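Local coordinates for cAMP-dependent protein kinase regulatory subunit (Saccharomyces cerevisiae, PDB 6XQK) that serves as the regulatory subunit of yeast protein kinase A, probably restraining the catalytic subunit until cAMP binds, and forms oligomers through its docking and dimerization domain, at residues Q15-Q18 with N19-A23; F37-R40 with L41-R45. All blocks are in the same frame, centred on the assembly; numbering follows the deposited sequence.

Contact 1. Residues Q15-Q18 with N19-A23; sequences QLFQ and NEINA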
loop_
_atom_site.group_PDB
_atom_site.type_symbol
_atom_site.label_atom_id
_atom_site.label_comp_id
_atom_site.label_asym_id
_atom_site.label_seq_id
_atom_site.Cartn_x
_atom_site.Cartn_y
_atom_site.Cartn_z
ATOM N N GLN A 15 18.897 3.166 3.526
ATOM C CA GLN A 15 20.020 2.708 2.706
ATOM C C GLN A 15 19.610 1.498 1.848
ATOM O O GLN A 15 20.002 1.397 0.692
ATOM C CB GLN A 15 21.244 2.399 3.579
ATOM C CG GLN A 15 22.574 2.355 2.827
ATOM C CD GLN A 15 22.923 3.623 2.031
ATOM O OE1 GLN A 15 23.144 4.711 2.593
ATOM N NE2 GLN A 15 23.007 3.513 0.698
ATOM N N LEU A 16 18.795 0.601 2.400
ATOM C CA LEU A 16 18.300 -0.560 1.661
ATOM C C LEU A 16 17.389 -0.111 0.503
ATOM O O LEU A 16 17.438 -0.669 -0.605
ATOM C CB LEU A 16 17.503 -1.469 2.604
ATOM C CG LEU A 16 18.253 -2.478 3.463
ATOM C CD1 LEU A 16 17.263 -3.403 4.144
ATOM C CD2 LEU A 16 19.223 -3.304 2.637
ATOM N N PHE A 17 16.540 0.889 0.773
ATOM C CA PHE A 17 15.629 1.446 -0.224
ATOM C C PHE A 17 16.405 2.163 -1.325
ATOM O O PHE A 17 16.192 1.875 -2.494
ATOM C CB PHE A 17 14.618 2.377 0.435
ATOM C CG PHE A 17 13.777 3.158 -0.536
ATOM C CD1 PHE A 17 12.918 2.514 -1.406
ATOM C CD2 PHE A 17 13.792 4.543 -0.531
ATOM C CE1 PHE A 17 12.108 3.237 -2.274
ATOM C CE2 PHE A 17 12.989 5.263 -1.396
ATOM C CZ PHE A 17 12.160 4.603 -2.273
ATOM N N GLN A 18 17.352 3.035 -0.965
ATOM C CA GLN A 18 18.175 3.747 -1.937
ATOM C C GLN A 18 18.965 2.775 -2.822
ATOM O O GLN A 18 19.138 3.044 -4.011
ATOM C CB GLN A 18 19.131 4.710 -1.229
ATOM C CG GLN A 18 18.450 5.951 -0.714
ATOM C CD GLN A 18 19.372 6.799 0.140
ATOM O OE1 GLN A 18 18.927 7.482 1.061
ATOM N NE2 GLN A 18 20.676 6.806 -0.139
ATOM N N ASN A 19 19.417 1.645 -2.247
ATOM C CA ASN A 19 20.143 0.620 -2.983
ATOM C C ASN A 19 19.227 -0.048 -4.011
ATOM O O ASN A 19 19.659 -0.331 -5.129
ATOM C CB ASN A 19 20.708 -0.418 -2.025
ATOM C CG ASN A 19 21.907 0.053 -1.248
ATOM O OD1 ASN A 19 22.425 1.167 -1.464
ATOM N ND2 ASN A 19 22.368 -0.791 -0.311
ATOM N N GLU A 20 17.964 -0.295 -3.634
ATOM C CA GLU A 20 16.966 -0.894 -4.510
ATOM C C GLU A 20 16.604 0.019 -5.683
ATOM O O GLU A 20 16.465 -0.451 -6.808
ATOM C CB GLU A 20 15.700 -1.249 -3.706
ATOM C CG GLU A 20 15.809 -2.576 -2.988
ATOM C CD GLU A 20 16.018 -3.735 -3.937
ATOM O OE1 GLU A 20 15.266 -3.828 -4.936
ATOM O OE2 GLU A 20 16.960 -4.526 -3.704
ATOM N N ILE A 21 16.472 1.320 -5.416
ATOM C CA ILE A 21 16.171 2.328 -6.431
ATOM C C ILE A 21 17.315 2.407 -7.426
ATOM O O ILE A 21 17.070 2.457 -8.628
ATOM C CB ILE A 21 15.941 3.717 -5.774
ATOM C CG1 ILE A 21 14.693 3.729 -4.896
ATOM C CG2 ILE A 21 15.916 4.851 -6.807
ATOM C CD1 ILE A 21 13.455 3.391 -5.621
ATOM N N ASN A 22 18.564 2.425 -6.936
ATOM C CA ASN A 22 19.737 2.494 -7.818
ATOM C C ASN A 22 19.955 1.218 -8.608
ATOM O O ASN A 22 20.434 1.291 -9.738
ATOM C CB ASN A 22 20.995 2.864 -7.050
ATOM C CG ASN A 22 20.926 4.254 -6.458
ATOM O OD1 ASN A 22 20.305 5.179 -7.003
ATOM N ND2 ASN A 22 21.546 4.423 -5.299
ATOM N N ALA A 23 19.586 0.055 -8.041
ATOM C CA ALA A 23 19.734 -1.216 -8.740
ATOM C C ALA A 23 18.656 -1.417 -9.790
ATOM O O ALA A 23 18.961 -1.955 -10.855
ATOM C CB ALA A 23 19.705 -2.369 -7.756
#

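Contact 2. Residues F37-R40 with L41-R45; sequences FNKR and LEQQR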
loop_
_atom_site.group_PDB
_atom_site.type_symbol
_atom_site.label_atom_id
_atom_site.label_comp_id
_atom_site.label_asym_id
_atom_site.label_seq_id
_atom_site.Cartn_x
_atom_site.Cartn_y
_atom_site.Cartn_z
ATOM N N PHE A 37 7.877 -0.729 0.008
ATOM C CA PHE A 37 7.535 -0.495 1.407
ATOM C C PHE A 37 6.376 -1.342 1.889
ATOM O O PHE A 37 6.400 -1.826 3.032
ATOM C CB PHE A 37 7.321 0.992 1.670
ATOM C CG PHE A 37 8.663 1.688 1.746
ATOM C CD1 PHE A 37 9.587 1.353 2.732
ATOM C CD2 PHE A 37 9.026 2.623 0.806
ATOM C CE1 PHE A 37 10.823 1.980 2.796
ATOM C CE2 PHE A 37 10.272 3.246 0.872
ATOM C CZ PHE A 37 11.164 2.908 1.857
ATOM N N ASN A 38 5.407 -1.604 1.006
ATOM C CA ASN A 38 4.306 -2.491 1.325
ATOM C C ASN A 38 4.822 -3.927 1.496
ATOM O O ASN A 38 4.281 -4.661 2.332
ATOM C CB ASN A 38 3.243 -2.431 0.257
ATOM C CG ASN A 38 2.411 -1.171 0.297
ATOM O OD1 ASN A 38 2.121 -0.608 1.355
ATOM N ND2 ASN A 38 1.995 -0.694 -0.854
ATOM N N LYS A 39 5.875 -4.328 0.735
ATOM C CA LYS A 39 6.478 -5.652 0.861
ATOM C C LYS A 39 7.341 -5.728 2.124
ATOM O O LYS A 39 7.329 -6.764 2.779
ATOM C CB LYS A 39 7.302 -6.023 -0.365
ATOM C CG LYS A 39 7.733 -7.483 -0.348
ATOM C CD LYS A 39 8.592 -7.845 -1.565
ATOM C CE LYS A 39 9.051 -9.268 -1.488
ATOM N NZ LYS A 39 7.881 -10.144 -1.317
ATOM N N ARG A 40 8.052 -4.649 2.503
ATOM C CA ARG A 40 8.838 -4.653 3.744
ATOM C C ARG A 40 7.917 -4.827 4.961
ATOM O O ARG A 40 8.264 -5.526 5.913
ATOM C CB ARG A 40 9.655 -3.354 3.880
ATOM C CG ARG A 40 10.880 -3.267 2.961
ATOM C CD ARG A 40 11.962 -4.287 3.314
ATOM N NE ARG A 40 12.493 -4.105 4.672
ATOM C CZ ARG A 40 12.336 -4.974 5.682
ATOM N NH1 ARG A 40 11.676 -6.112 5.497
ATOM N NH2 ARG A 40 12.841 -4.709 6.881
ATOM N N LEU A 41 6.745 -4.205 4.920
ATOM C CA LEU A 41 5.738 -4.354 5.962
ATOM C C LEU A 41 5.223 -5.792 5.972
ATOM O O LEU A 41 5.045 -6.372 7.047
ATOM C CB LEU A 41 4.546 -3.406 5.697
ATOM C CG LEU A 41 4.729 -1.934 6.035
ATOM C CD1 LEU A 41 3.468 -1.166 5.706
ATOM C CD2 LEU A 41 5.065 -1.756 7.502
ATOM N N GLU A 42 4.964 -6.358 4.783
ATOM C CA GLU A 42 4.459 -7.714 4.632
ATOM C C GLU A 42 5.432 -8.717 5.241
ATOM O O GLU A 42 4.996 -9.626 5.942
ATOM C CB GLU A 42 4.184 -8.035 3.157
ATOM C CG GLU A 42 3.761 -9.472 2.928
ATOM C CD GLU A 42 3.292 -9.809 1.530
ATOM O OE1 GLU A 42 3.558 -9.022 0.597
ATOM O OE2 GLU A 42 2.662 -10.874 1.365
ATOM N N GLN A 43 6.734 -8.524 5.010
ATOM C CA GLN A 43 7.789 -9.356 5.578
ATOM C C GLN A 43 7.786 -9.333 7.109
ATOM O O GLN A 43 7.794 -10.400 7.739
ATOM C CB GLN A 43 9.159 -8.973 4.991
ATOM C CG GLN A 43 9.233 -9.297 3.508
ATOM C CD GLN A 43 10.490 -8.822 2.825
ATOM O OE1 GLN A 43 11.011 -7.755 3.100
ATOM N NE2 GLN A 43 11.007 -9.600 1.888
ATOM N N GLN A 44 7.701 -8.140 7.709
ATOM C CA GLN A 44 7.638 -8.006 9.176
ATOM C C GLN A 44 6.299 -8.551 9.763
ATOM O O GLN A 44 6.294 -9.121 10.863
ATOM C CB GLN A 44 7.913 -6.549 9.588
ATOM C CG GLN A 44 9.310 -6.050 9.189
ATOM C CD GLN A 44 9.755 -4.813 9.947
ATOM O OE1 GLN A 44 8.957 -4.098 10.541
ATOM N NE2 GLN A 44 11.047 -4.503 9.929
ATOM N N ARG A 45 5.176 -8.434 8.988
ATOM C CA ARG A 45 3.862 -8.972 9.371
ATOM C C ARG A 45 3.934 -10.497 9.550
ATOM O O ARG A 45 3.285 -11.032 10.450
ATOM C CB ARG A 45 2.774 -8.588 8.364
ATOM C CG ARG A 45 1.459 -9.323 8.541
ATOM C CD ARG A 45 0.314 -8.678 7.802
ATOM N NE ARG A 45 -0.937 -9.419 7.983
ATOM C CZ ARG A 45 -1.855 -9.138 8.908
ATOM N NH1 ARG A 45 -1.699 -8.094 9.715
ATOM N NH2 ARG A 45 -2.968 -9.858 8.988
#

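Contact 1. Residues Q15-Q18 with N19-A23
Phe17 lays its ring against Ile21 one turn on, within helix 8-24 of the docking and dimerization (D/D) domain. This i to i+4 pair is the close-packed side of the contact. Ile21 CG1 sits over one face of the ring, 3.9 Å from its centroid, a CH-pi contact. CD1 of Ile21 reaches past the rim of the ring, 3.6 Å from Phe17 CE1. Phe17 has its CG anti to the backbone N (chi1 171°), which carries the ring along the helix until it lies beside Ile21. Both residues are buried. Phe17 also meets Phe37 of helix 29-49 and Phe17 of the second subunit, and Ile21 packs on Phe32. The backbone bond from Ile21 N to Phe17 O, 3.0 Å, ties the same pair.

The polar side is looser. Gln15 and Asn19 are exposed there, and a single side-chain bond joins them. The Gln15 chain bends at chi2 (56°), which turns its amide along the helix to Asn19. The two amide planes lie 51° apart. Asn19 OD1 is in the amide plane of Gln15, yet Gln15 NE2 approaches from above the Asn19 carbonyl plane, 3.2 Å from OD1.

Contact 2. Residues F37-R40 with L41-R45
Arg40 and Gln43 make a local side-chain contact on the surface of helix 29-49, the second helix of the chain. Arg40 NH1 donates to Gln43 OE1 at 3.0 Å, with an N-H...O angle of 147°. The oxygen lies at the guanidinium edge, near its plane, and the amide plane is turned 60° from that of the guanidinium. The bend at chi2 (-67°) sets Arg40 CD 3.6 Å from Gln43 OE1, and a second bend at chi3 brings the guanidinium round to it. The other terminal nitrogen, NH2, forms a salt bridge with Glu13 of the same chain, on helix 8-24, so Arg40 links the two helices of the D/D domain's helix-turn-helix. With an alanine in place of Arg40, Glu13 would probably lose its charged mate and the Gln43 amide would be free to turn. Gln44 NE2 lies 3.5 Å from Arg40 NH2, in an oblique approach, while Gln44 OE1 accepts from Arg45 of the fourth subunit. The helix backbone adds its own bonds, among them Gln43 N to Lys39 O at 2.9 Å. Leu41 CG lies 3.4 Å from Phe37 O, and its side chain packs on Ala34 of the second subunit and Arg45 of the fourth.

In the fold
Contact 1 lies on helix 8-24 and contact 2 on helix 29-49. They come in series along the chain, and their centres are about 16 Å apart, on opposite sides of the chain's centre. They still touch: Phe17 CG packs against Phe37 CZ at 3.6 Å. Both helices belong to the D/D domain of the regulatory subunit. Both contacts reach the second subunit, consistent with the role of this domain in dimerization. Contact 2 also meets the third and fourth subunits. In this four-chain assembly helix 29-49 is therefore likely to take part in joining the dimers as well as in the pairing of two chains.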